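Local coordinates for protein formate dehydrogenase (Pyrobaculum aerophilum, PDB 1QP8) that binds NADPH and, as a member of the D-isomer specific 2-hydroxyacid dehydrogenase family, probably acts as an oxidoreductase on small 2-oxo acids such as glyoxylate or hydroxypyruvate, at residues Val5-Pro10 against Gln273-Ala278; Leu51-Val56 against Gly289-Ile294; Leu91-Ala96 against Val256-Val261; Tyr98-Gln103 against Asp203-Asn208. One frame throughout, in Å; residues are numbered along the deposited sequence.

Contact 1: Val5-Pro10 against Gln273-Ala278; sequences VNFELP and QMVMEA
Phe7, Leu9 and Pro10 converge on Val275, and through it the long helix 268-286 packs against the loop that leads from strand 2-4 to helix 11-18. This is a strand-loop-helix connection at the start of the chain, covered by a helix from near its end. The closer side is formed by one methyl group, Val275 CG1, which meets Pro10 CD end-on at 4.0 Å. The same methyl has Leu9 CD2 at 4.2 Å, the leucine side chain passing aslant of the valine. With CG1 anti to the backbone N (chi1 172°), CG2 lies beside that nitrogen and approaches Phe7 CE1 obliquely at 4.3 Å. Val5 CG1 of the same loop lies over one face of the phenyl ring, toward its rim. Val57 touches both Phe7 and Val275, while Ala13 adds to the wall round the valine, so the apolar patch continues beyond the two segments. Pro10 is the N-cap residue of helix 11-18, which places the start of that helix directly beside Val275. The looser side belongs to polar and exposed residues. Glu8 is exposed in the loop and stays clear of the helix, and the side of the helix carrying Gln273 faces solvent. There Gln273 NE2 donates to Glu277 OE1 one turn on, at 3.3 Å with an N-H...O angle of 151°, the acceptor 20° out of the glutamine amide plane.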
# COMPACT_ATOMS: atom_id res chain seq x y z
N VAL A 5 -26.66 -18.67 21.09
CA VAL A 5 -25.33 -18.17 20.78
C VAL A 5 -24.42 -19.37 20.78
O VAL A 5 -24.36 -20.11 21.77
CB VAL A 5 -24.83 -17.15 21.84
CG1 VAL A 5 -23.51 -16.57 21.41
CG2 VAL A 5 -25.84 -16.03 22.02
N ASN A 6 -23.71 -19.59 19.69
CA ASN A 6 -22.84 -20.74 19.64
C ASN A 6 -21.36 -20.46 19.56
O ASN A 6 -20.60 -21.28 19.06
CB ASN A 6 -23.27 -21.66 18.49
CG ASN A 6 -23.27 -20.97 17.15
OD1 ASN A 6 -23.76 -21.53 16.16
ND2 ASN A 6 -22.72 -19.77 17.09
N PHE A 7 -20.93 -19.31 20.08
CA PHE A 7 -19.51 -19.00 20.04
C PHE A 7 -19.13 -18.09 21.20
O PHE A 7 -20.01 -17.42 21.76
CB PHE A 7 -19.17 -18.35 18.71
CG PHE A 7 -19.79 -17.00 18.51
CD1 PHE A 7 -19.11 -15.84 18.90
CD2 PHE A 7 -21.04 -16.87 17.93
CE1 PHE A 7 -19.67 -14.59 18.71
CE2 PHE A 7 -21.61 -15.62 17.73
CZ PHE A 7 -20.93 -14.48 18.12
N GLU A 8 -17.85 -18.08 21.57
CA GLU A 8 -17.34 -17.26 22.68
C GLU A 8 -17.68 -15.79 22.50
O GLU A 8 -17.33 -15.19 21.49
CB GLU A 8 -15.82 -17.41 22.80
CG GLU A 8 -15.36 -18.73 23.40
CD GLU A 8 -15.25 -18.68 24.92
OE1 GLU A 8 -14.41 -17.90 25.43
OE2 GLU A 8 -16.01 -19.41 25.59
N LEU A 9 -18.36 -15.20 23.47
CA LEU A 9 -18.73 -13.79 23.36
C LEU A 9 -17.91 -12.82 24.18
O LEU A 9 -17.70 -13.03 25.37
CB LEU A 9 -20.19 -13.59 23.77
CG LEU A 9 -21.34 -13.85 22.80
CD1 LEU A 9 -22.62 -13.36 23.44
CD2 LEU A 9 -21.11 -13.10 21.50
N PRO A 10 -17.44 -11.73 23.57
CA PRO A 10 -16.67 -10.76 24.34
C PRO A 10 -17.56 -10.22 25.46
O PRO A 10 -18.75 -9.96 25.25
CB PRO A 10 -16.35 -9.68 23.30
CG PRO A 10 -16.19 -10.49 22.04
CD PRO A 10 -17.34 -11.47 22.12
N GLN A 273 -14.94 -5.79 17.25
CA GLN A 273 -15.77 -4.77 16.63
C GLN A 273 -16.89 -5.42 15.80
O GLN A 273 -18.05 -5.02 15.89
CB GLN A 273 -14.95 -3.86 15.75
CG GLN A 273 -15.74 -2.70 15.27
CD GLN A 273 -15.06 -1.98 14.14
OE1 GLN A 273 -13.91 -1.55 14.26
NE2 GLN A 273 -15.77 -1.83 13.03
N MSE A 274 -16.54 -6.40 14.98
CA MSE A 274 -17.54 -7.08 14.17
C MSE A 274 -18.64 -7.59 15.10
O MSE A 274 -19.83 -7.45 14.81
CB MSE A 274 -16.90 -8.25 13.42
CG MSE A 274 -16.06 -7.83 12.23
SE MSE A 274 -15.05 -9.21 11.61
CE MSE A 274 -16.29 -10.33 10.84
N VAL A 275 -18.25 -8.16 16.23
CA VAL A 275 -19.24 -8.67 17.17
C VAL A 275 -20.07 -7.55 17.78
O VAL A 275 -21.28 -7.70 17.92
CB VAL A 275 -18.59 -9.49 18.29
CG1 VAL A 275 -19.64 -9.83 19.35
CG2 VAL A 275 -17.99 -10.77 17.69
N MSE A 276 -19.45 -6.43 18.13
CA MSE A 276 -20.25 -5.36 18.70
C MSE A 276 -21.25 -4.85 17.70
O MSE A 276 -22.42 -4.62 18.02
CB MSE A 276 -19.37 -4.24 19.24
CG MSE A 276 -18.84 -4.53 20.65
SE MSE A 276 -20.11 -5.19 21.81
CE MSE A 276 -21.46 -3.99 21.59
N GLU A 277 -20.82 -4.72 16.45
CA GLU A 277 -21.72 -4.23 15.41
C GLU A 277 -22.86 -5.21 15.16
O GLU A 277 -23.98 -4.81 14.86
CB GLU A 277 -20.95 -3.96 14.14
CG GLU A 277 -21.26 -2.61 13.58
CD GLU A 277 -20.19 -2.14 12.64
OE1 GLU A 277 -19.05 -1.90 13.11
OE2 GLU A 277 -20.48 -2.03 11.42
N ALA A 278 -22.56 -6.50 15.27
CA ALA A 278 -23.57 -7.53 15.07
C ALA A 278 -24.58 -7.42 16.21
O ALA A 278 -25.79 -7.53 16.00
CB ALA A 278 -22.93 -8.89 15.08

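Contact 2: Leu51-Val56 against Gly289-Ile294; sequences LKFIQV and GRPRNI
Phe53 presents different parts of its ring to Pro291 and Ile294. Ile294 CD1 lies at the ring edge, near the plane, 4.4 Å from Phe53 CE1. Pro291 approaches obliquely, its CB 4.2 Å from Phe53 CZ. With CG anti to the backbone N (chi1 -178°), the phenyl group extends straight out from the backbone toward the 289-294 loop, and its outer atoms CE1 and CZ do the touching. Tyr285 stacks with the same ring and Leu282 packs against it, both from helix 268-286, which also touches Pro291 through Tyr285. The contact thereby joins the start of strand 54-55, paired in parallel with strand 75-76, to the chain that follows this helix. Ile294 extends the apolar patch by packing on Thr74 and Ala76. Further along, Gln55 OE1 lies 3.7 Å from Phe53 CZ, and NE2 of the same amide donates to Val56 O at 3.0 Å, with an N-H...O angle of 159°. The oxygen lies in the amide plane of Gln55, but the nitrogen sits above the carbonyl plane of Val56. Gln55 OE1 in turn is bonded to Asn281 ND2, while Asn281 OD1 accepts from Arg292 N. Across the segments the meeting is wholly apolar, which implies that shape and burial hold Phe53 against the loop, whereas one polar link between the two is indirect, through both ends of the Asn281 amide.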
# COMPACT_ATOMS: atom_id res chain seq x y z
N LEU A 51 -37.39 -20.05 15.50
CA LEU A 51 -36.35 -19.10 15.11
C LEU A 51 -36.96 -18.21 14.04
O LEU A 51 -37.58 -18.70 13.08
CB LEU A 51 -35.14 -19.84 14.54
CG LEU A 51 -33.95 -18.99 14.05
CD1 LEU A 51 -33.36 -18.16 15.19
CD2 LEU A 51 -32.90 -19.94 13.48
N LYS A 52 -36.81 -16.90 14.21
CA LYS A 52 -37.37 -15.96 13.25
C LYS A 52 -36.34 -14.97 12.71
O LYS A 52 -36.61 -14.26 11.74
CB LYS A 52 -38.53 -15.22 13.90
CG LYS A 52 -39.50 -16.17 14.57
CD LYS A 52 -40.69 -15.45 15.18
CE LYS A 52 -41.69 -16.45 15.73
NZ LYS A 52 -41.09 -17.31 16.79
N PHE A 53 -35.17 -14.92 13.35
CA PHE A 53 -34.11 -14.02 12.91
C PHE A 53 -32.74 -14.65 13.17
O PHE A 53 -32.56 -15.33 14.15
CB PHE A 53 -34.20 -12.69 13.66
CG PHE A 53 -33.15 -11.68 13.25
CD1 PHE A 53 -33.19 -11.09 11.98
CD2 PHE A 53 -32.14 -11.29 14.13
CE1 PHE A 53 -32.24 -10.13 11.61
CE2 PHE A 53 -31.20 -10.33 13.76
CZ PHE A 53 -31.25 -9.75 12.50
N ILE A 54 -31.79 -14.42 12.27
CA ILE A 54 -30.45 -14.96 12.43
C ILE A 54 -29.42 -13.90 12.07
O ILE A 54 -29.26 -13.56 10.89
CB ILE A 54 -30.20 -16.19 11.54
CG1 ILE A 54 -31.06 -17.37 12.01
CG2 ILE A 54 -28.74 -16.59 11.59
CD1 ILE A 54 -30.90 -18.64 11.16
N GLN A 55 -28.73 -13.38 13.09
CA GLN A 55 -27.70 -12.38 12.88
C GLN A 55 -26.37 -13.08 12.78
O GLN A 55 -25.96 -13.77 13.72
CB GLN A 55 -27.63 -11.40 14.06
CG GLN A 55 -26.50 -10.38 13.93
CD GLN A 55 -26.70 -9.44 12.75
OE1 GLN A 55 -27.69 -8.70 12.69
NE2 GLN A 55 -25.76 -9.47 11.80
N VAL A 56 -25.71 -12.91 11.64
CA VAL A 56 -24.41 -13.52 11.42
C VAL A 56 -23.32 -12.49 11.69
O VAL A 56 -23.45 -11.32 11.34
CB VAL A 56 -24.27 -14.03 9.96
CG1 VAL A 56 -22.95 -14.80 9.81
CG2 VAL A 56 -25.45 -14.93 9.60
N GLY A 289 -36.80 -2.12 15.12
CA GLY A 289 -36.32 -1.25 14.05
C GLY A 289 -35.88 -2.10 12.87
O GLY A 289 -35.90 -3.33 12.96
N ARG A 290 -35.48 -1.47 11.78
CA ARG A 290 -35.02 -2.20 10.60
C ARG A 290 -33.54 -2.57 10.70
O ARG A 290 -32.68 -1.70 10.65
CB ARG A 290 -35.23 -1.38 9.34
CG ARG A 290 -34.49 -1.95 8.14
CD ARG A 290 -35.12 -1.48 6.86
NE ARG A 290 -36.56 -1.72 6.89
CZ ARG A 290 -37.34 -1.73 5.82
NH1 ARG A 290 -36.81 -1.51 4.62
NH2 ARG A 290 -38.63 -1.95 5.96
N PRO A 291 -33.23 -3.86 10.82
CA PRO A 291 -31.86 -4.33 10.92
C PRO A 291 -31.18 -4.16 9.58
O PRO A 291 -31.82 -4.31 8.55
CB PRO A 291 -32.02 -5.80 11.25
CG PRO A 291 -33.36 -5.84 11.96
CD PRO A 291 -34.18 -4.94 11.12
N ARG A 292 -29.88 -3.85 9.60
CA ARG A 292 -29.13 -3.69 8.36
C ARG A 292 -28.68 -5.03 7.79
O ARG A 292 -28.67 -6.05 8.49
CB ARG A 292 -27.92 -2.79 8.60
CG ARG A 292 -28.29 -1.38 8.99
CD ARG A 292 -27.08 -0.47 8.97
NE ARG A 292 -27.48 0.93 9.10
CZ ARG A 292 -26.63 1.97 9.10
NH1 ARG A 292 -25.33 1.76 8.98
NH2 ARG A 292 -27.10 3.20 9.23
N ASN A 293 -28.33 -5.04 6.51
CA ASN A 293 -27.83 -6.23 5.87
C ASN A 293 -28.74 -7.43 5.80
O ASN A 293 -28.28 -8.57 5.92
CB ASN A 293 -26.54 -6.64 6.56
CG ASN A 293 -25.50 -5.58 6.46
OD1 ASN A 293 -25.05 -5.26 5.37
ND2 ASN A 293 -25.11 -5.02 7.59
N ILE A 294 -30.04 -7.19 5.62
CA ILE A 294 -30.97 -8.30 5.52
C ILE A 294 -30.62 -9.04 4.22
O ILE A 294 -30.55 -8.43 3.15
CB ILE A 294 -32.42 -7.80 5.42
CG1 ILE A 294 -32.79 -7.01 6.69
CG2 ILE A 294 -33.35 -8.97 5.16
CD1 ILE A 294 -32.96 -7.84 7.93

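Contact 3: Leu91-Ala96 against Val256-Val261; sequences LALLLA and VATPWV. With NDP (NADPH dihydro-nicotinamide-adenine-dinucleotide phosphate), chain C.
Thr258 OG1, which Leu93 CD1 approaches to 4.4 Å, shares one carboxylate oxygen with a second group: OD2 of Asp235 is hydrogen-bonded both to this hydroxyl and to Val261 N. Asp235 is itself an NADPH-binding residue, so the two bonds tie the turn after strand 255-257 to the cofactor site. Between Leu93 and Val256 the contact is apolar. Leu93 CD2 lies 3.9 Å from Val256 CG1, the two side chains running antiparallel alongside one another, and Val207 and Pro97 pack nearby. Helix 83-98 is thus laid against the outermost strand of the Rossmann-type parallel sheet. Beyond the strand the chain reverses in an inverse gamma turn centred on Pro259, with a weak hydrogen bond from Trp260 N to Thr258 O at 2.9 Å. Trp260, its CG anti to the backbone N (chi1 -164°), swings its indole out to the nicotinamide end of NADPH. CD1 stands 3.6 Å from cofactor N7N, while O7N lies in the plane of the indole at its edge, 3.7 Å from CD1. An alanine in place of Trp260 would remove this side wall and is likely to leave the carboxamide freer to turn. The ring of Tyr265 also meets the indole, the planes about 35° apart, and Pro259 packs on Tyr104 of the second subunit. The chemistry implies a division of labour: aliphatic packing seats the strand on the helix, while Asp235 fixes the turn from which the indole reaches the carboxamide.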
# COMPACT_ATOMS: atom_id res chain seq x y z
N LEU A 91 -5.01 -3.22 -0.28
CA LEU A 91 -4.05 -2.30 -0.85
C LEU A 91 -2.66 -2.86 -0.68
O LEU A 91 -1.84 -2.82 -1.61
CB LEU A 91 -4.15 -0.95 -0.19
CG LEU A 91 -5.44 -0.24 -0.60
CD1 LEU A 91 -5.72 0.91 0.34
CD2 LEU A 91 -5.32 0.24 -2.03
N ALA A 92 -2.38 -3.39 0.51
CA ALA A 92 -1.08 -3.98 0.80
C ALA A 92 -0.88 -5.14 -0.15
O ALA A 92 0.16 -5.28 -0.78
CB ALA A 92 -1.04 -4.47 2.24
N LEU A 93 -1.90 -5.98 -0.24
CA LEU A 93 -1.84 -7.13 -1.13
C LEU A 93 -1.55 -6.71 -2.56
O LEU A 93 -0.95 -7.46 -3.32
CB LEU A 93 -3.14 -7.92 -1.12
CG LEU A 93 -3.12 -9.19 -0.26
CD1 LEU A 93 -4.41 -9.98 -0.50
CD2 LEU A 93 -1.90 -10.03 -0.62
N LEU A 94 -1.98 -5.51 -2.92
CA LEU A 94 -1.77 -5.02 -4.26
C LEU A 94 -0.38 -4.40 -4.44
O LEU A 94 0.39 -4.81 -5.31
CB LEU A 94 -2.84 -3.99 -4.59
CG LEU A 94 -2.61 -3.14 -5.84
CD1 LEU A 94 -2.55 -4.03 -7.07
CD2 LEU A 94 -3.73 -2.10 -5.95
N LEU A 95 -0.07 -3.41 -3.61
CA LEU A 95 1.19 -2.72 -3.72
C LEU A 95 2.45 -3.57 -3.50
O LEU A 95 3.48 -3.30 -4.11
CB LEU A 95 1.21 -1.53 -2.75
CG LEU A 95 0.05 -0.52 -2.80
CD1 LEU A 95 0.34 0.63 -1.86
CD2 LEU A 95 -0.11 -0.02 -4.20
N ALA A 96 2.39 -4.58 -2.63
CA ALA A 96 3.56 -5.40 -2.36
C ALA A 96 4.12 -5.99 -3.64
O ALA A 96 5.31 -5.87 -3.92
CB ALA A 96 3.24 -6.51 -1.37
N VAL A 256 0.99 -14.62 -4.47
CA VAL A 256 1.25 -14.09 -3.14
C VAL A 256 0.04 -14.59 -2.39
O VAL A 256 -1.09 -14.39 -2.83
CB VAL A 256 1.24 -12.57 -3.07
CG1 VAL A 256 1.20 -12.13 -1.61
CG2 VAL A 256 2.50 -11.99 -3.77
N ALA A 257 0.26 -15.24 -1.25
CA ALA A 257 -0.85 -15.78 -0.51
C ALA A 257 -0.81 -15.54 0.98
O ALA A 257 0.25 -15.63 1.61
CB ALA A 257 -0.94 -17.24 -0.79
N THR A 258 -1.97 -15.22 1.54
CA THR A 258 -2.11 -15.00 2.97
C THR A 258 -3.28 -15.87 3.42
O THR A 258 -4.24 -16.08 2.67
CB THR A 258 -2.35 -13.51 3.33
OG1 THR A 258 -3.44 -12.98 2.58
CG2 THR A 258 -1.10 -12.70 3.06
N PRO A 259 -3.21 -16.37 4.65
CA PRO A 259 -4.21 -17.24 5.26
C PRO A 259 -5.53 -16.66 5.71
O PRO A 259 -5.95 -16.88 6.85
CB PRO A 259 -3.45 -17.89 6.42
CG PRO A 259 -2.16 -17.06 6.58
CD PRO A 259 -2.30 -15.87 5.68
N TRP A 260 -6.20 -15.94 4.83
CA TRP A 260 -7.50 -15.40 5.18
C TRP A 260 -7.41 -14.59 6.47
O TRP A 260 -8.13 -14.84 7.43
CB TRP A 260 -8.45 -16.57 5.34
CG TRP A 260 -9.87 -16.22 5.33
CD1 TRP A 260 -10.40 -14.97 5.17
CD2 TRP A 260 -10.96 -17.11 5.46
NE1 TRP A 260 -11.77 -15.04 5.19
CE2 TRP A 260 -12.14 -16.35 5.37
CE3 TRP A 260 -11.07 -18.50 5.65
CZ2 TRP A 260 -13.41 -16.92 5.46
CZ3 TRP A 260 -12.33 -19.07 5.73
CH2 TRP A 260 -13.49 -18.28 5.64
N VAL A 261 -6.52 -13.61 6.50
CA VAL A 261 -6.33 -12.78 7.68
C VAL A 261 -6.58 -11.30 7.48
O VAL A 261 -6.21 -10.49 8.32
CB VAL A 261 -4.91 -12.93 8.20
CG1 VAL A 261 -4.76 -14.28 8.88
CG2 VAL A 261 -3.91 -12.78 7.06
PA NDP C . -21.38 -5.85 0.95
O1A NDP C . -22.05 -7.19 0.99
O2A NDP C . -20.72 -6.21 2.22
O5B NDP C . -21.06 -6.21 -0.63
C5B NDP C . -22.09 -5.62 -1.53
C4B NDP C . -21.41 -5.03 -2.82
O4B NDP C . -21.03 -6.04 -3.83
C3B NDP C . -22.36 -4.08 -3.65
O3B NDP C . -21.58 -3.26 -4.50
C2B NDP C . -23.20 -5.16 -4.33
O2B NDP C . -24.13 -4.90 -5.32
C1B NDP C . -22.15 -6.10 -4.75
N9A NDP C . -22.67 -7.39 -5.08
C8A NDP C . -23.25 -8.36 -4.32
N7A NDP C . -23.57 -9.44 -5.04
C5A NDP C . -23.16 -9.12 -6.31
C6A NDP C . -23.23 -9.84 -7.55
N6A NDP C . -23.78 -11.07 -7.58
N1A NDP C . -22.73 -9.22 -8.69
C2A NDP C . -22.19 -7.94 -8.57
N3A NDP C . -22.10 -7.21 -7.47
C4A NDP C . -22.59 -7.88 -6.36
O3 NDP C . -19.88 -5.44 0.74
PN NDP C . -18.33 -5.75 1.20
O1N NDP C . -17.38 -4.84 0.51
O2N NDP C . -18.16 -5.67 2.69
O5D NDP C . -18.04 -7.32 0.75
C5D NDP C . -18.51 -8.37 1.62
C4D NDP C . -17.99 -9.69 1.02
O4D NDP C . -16.54 -9.69 1.05
C3D NDP C . -18.44 -10.89 1.86
O3D NDP C . -19.71 -11.32 1.39
C2D NDP C . -17.27 -11.88 1.65
O2D NDP C . -17.51 -12.76 0.54
C1D NDP C . -16.03 -10.97 1.49
N1N NDP C . -15.21 -10.82 2.78
C2N NDP C . -13.85 -11.28 2.72
C3N NDP C . -13.09 -11.15 3.91
C7N NDP C . -11.59 -11.64 3.87
O7N NDP C . -10.88 -11.36 4.82
N7N NDP C . -11.19 -12.36 2.79
C4N NDP C . -13.58 -10.58 5.15
C5N NDP C . -14.95 -10.16 5.05
C6N NDP C . -15.76 -10.25 3.96
P2B NDP C . -25.72 -4.74 -4.75
O1X NDP C . -26.34 -4.51 -6.11
O2X NDP C . -25.99 -6.06 -4.12
O3X NDP C . -25.69 -3.61 -3.84

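Contact 4: Tyr98-Gln103 against Asp203-Asn208; sequences YKRIIQ and DAVFVN
A trans first torsion in Tyr98 (chi1 -164°) and bends at the second and third torsions of Arg100 bring the phenol ring to Val205 and the guanidinium to Asp203. Val205 CG2 sits at the edge of the tyrosine ring, near its plane, 3.7 Å from Tyr98 CD1. The same methyl also lies by the guanidinium edge, with Arg100 NH2 4.3 Å away. Arg100 NH1 makes a long, weak hydrogen bond to Asp203 OD1 at 3.5 Å, with an N-H...O angle of 154°, and this is the salt bridge between the segments. It is not a flat, two-pronged pairing: the guanidinium and carboxylate planes stand 75° apart. Strand 205-208 is an inner strand of the parallel Rossmann-type sheet, and 98-103 is the turn between helices 83-98 and 101-109 that lies beside it, with Leu94 of the first helix also packed on Val205. Arg100, with a positive phi, is the N-cap residue of the second helix. Its NE is hydrogen-bonded to Pro97 O, which helps to hold the folded-back side chain in place. A leucine at Arg100 would probably leave Asp203 OD1 without its cationic mate and Pro97 O without that donor. Asp203 would still have Arg176, which forms a salt bridge with OD2, although the aspartate is poorly ordered. The phenol oxygen of Tyr98 is bonded to Leu121 O, and in the same turn Lys99 NZ pairs with Glu88 of the second subunit.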
# COMPACT_ATOMS: atom_id res chain seq x y z
N TYR A 98 2.80 -5.32 -6.80
CA TYR A 98 2.71 -4.29 -7.83
C TYR A 98 3.94 -3.41 -7.90
O TYR A 98 4.57 -3.33 -8.94
CB TYR A 98 1.49 -3.40 -7.60
CG TYR A 98 1.12 -2.58 -8.82
CD1 TYR A 98 0.35 -3.13 -9.84
CD2 TYR A 98 1.52 -1.25 -8.94
CE1 TYR A 98 0.00 -2.38 -10.95
CE2 TYR A 98 1.18 -0.49 -10.05
CZ TYR A 98 0.42 -1.06 -11.06
OH TYR A 98 0.10 -0.32 -12.19
N LYS A 99 4.29 -2.75 -6.81
CA LYS A 99 5.47 -1.90 -6.82
C LYS A 99 6.74 -2.74 -6.75
O LYS A 99 7.85 -2.21 -6.53
CB LYS A 99 5.41 -0.89 -5.67
CG LYS A 99 4.18 -0.00 -5.69
CD LYS A 99 4.16 0.92 -6.88
CE LYS A 99 5.03 2.15 -6.65
NZ LYS A 99 5.17 2.99 -7.89
N ARG A 100 6.58 -4.05 -6.94
CA ARG A 100 7.70 -4.99 -6.95
C ARG A 100 8.52 -5.00 -5.65
O ARG A 100 9.72 -5.30 -5.66
CB ARG A 100 8.61 -4.65 -8.13
CG ARG A 100 7.86 -4.22 -9.40
CD ARG A 100 7.53 -5.37 -10.35
NE ARG A 100 6.10 -5.57 -10.53
CZ ARG A 100 5.50 -5.67 -11.72
NH1 ARG A 100 6.22 -5.56 -12.84
NH2 ARG A 100 4.19 -5.89 -11.80
N ILE A 101 7.89 -4.68 -4.52
CA ILE A 101 8.61 -4.67 -3.26
C ILE A 101 9.09 -6.09 -2.89
O ILE A 101 10.27 -6.30 -2.59
CB ILE A 101 7.72 -4.17 -2.11
CG1 ILE A 101 7.28 -2.72 -2.36
CG2 ILE A 101 8.48 -4.28 -0.80
CD1 ILE A 101 8.40 -1.71 -2.25
N ILE A 102 8.17 -7.05 -2.91
CA ILE A 102 8.51 -8.42 -2.57
C ILE A 102 9.62 -8.95 -3.45
O ILE A 102 10.59 -9.53 -2.95
CB ILE A 102 7.33 -9.37 -2.73
CG1 ILE A 102 6.33 -9.17 -1.60
CG2 ILE A 102 7.83 -10.79 -2.69
CD1 ILE A 102 5.10 -10.05 -1.75
N GLN A 103 9.48 -8.78 -4.76
CA GLN A 103 10.48 -9.27 -5.69
C GLN A 103 11.86 -8.64 -5.50
O GLN A 103 12.85 -9.36 -5.38
CB GLN A 103 10.00 -9.13 -7.15
CG GLN A 103 9.02 -8.01 -7.41
CD GLN A 103 7.58 -8.35 -7.04
OE1 GLN A 103 6.77 -8.70 -7.90
NE2 GLN A 103 7.26 -8.24 -5.75
N ASP A 203 1.06 -8.45 -17.72
CA ASP A 203 1.87 -8.00 -16.61
C ASP A 203 1.04 -7.70 -15.35
O ASP A 203 1.58 -7.36 -14.30
CB ASP A 203 2.62 -6.76 -17.07
CG ASP A 203 3.39 -6.11 -15.97
OD1 ASP A 203 4.30 -6.78 -15.44
OD2 ASP A 203 3.07 -4.95 -15.65
N ALA A 204 -0.28 -7.85 -15.47
CA ALA A 204 -1.22 -7.55 -14.39
C ALA A 204 -1.08 -8.28 -13.06
O ALA A 204 -0.52 -9.37 -12.96
CB ALA A 204 -2.65 -7.70 -14.89
N VAL A 205 -1.66 -7.64 -12.05
CA VAL A 205 -1.69 -8.08 -10.67
C VAL A 205 -3.16 -8.21 -10.27
O VAL A 205 -3.84 -7.20 -10.16
CB VAL A 205 -1.10 -7.01 -9.74
CG1 VAL A 205 -1.36 -7.39 -8.29
CG2 VAL A 205 0.36 -6.82 -10.03
N PHE A 206 -3.64 -9.42 -10.04
CA PHE A 206 -5.03 -9.61 -9.66
C PHE A 206 -5.11 -9.88 -8.17
O PHE A 206 -4.60 -10.89 -7.69
CB PHE A 206 -5.63 -10.80 -10.40
CG PHE A 206 -7.10 -10.96 -10.19
CD1 PHE A 206 -8.00 -10.50 -11.14
CD2 PHE A 206 -7.59 -11.55 -9.03
CE1 PHE A 206 -9.38 -10.62 -10.93
CE2 PHE A 206 -8.96 -11.68 -8.81
CZ PHE A 206 -9.86 -11.21 -9.76
N VAL A 207 -5.77 -9.00 -7.42
CA VAL A 207 -5.91 -9.18 -5.98
C VAL A 207 -7.31 -9.69 -5.58
O VAL A 207 -8.32 -9.05 -5.89
CB VAL A 207 -5.66 -7.86 -5.25
CG1 VAL A 207 -5.98 -8.01 -3.78
CG2 VAL A 207 -4.22 -7.42 -5.47
N ASN A 208 -7.39 -10.84 -4.91
CA ASN A 208 -8.69 -11.32 -4.46
C ASN A 208 -8.76 -11.24 -2.95
O ASN A 208 -7.89 -11.77 -2.27
CB ASN A 208 -8.96 -12.76 -4.88
CG ASN A 208 -10.37 -13.20 -4.51
OD1 ASN A 208 -11.28 -12.37 -4.42
ND2 ASN A 208 -10.56 -14.50 -4.32

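The four contacts fall into two pairs, one on each lobe of the chain. Contacts 1 and 2, with centres about 14 Å apart, both rest on helix 268-286 or the loop after it, and join the end of the chain to its beginning. Contacts 3 and 4, centres about 10 Å apart, both reach the six-stranded parallel sheet and meet where helix 83-98 passes into helix 101-109; both also touch the second subunit. The centres of contacts 1 and 4 are about 35 Å apart. Along the chain the later pair is nested within the loops closed by contacts 1 and 2: the nucleotide-binding domain is inserted between the two sequence portions of the other domain, as in this dehydrogenase family.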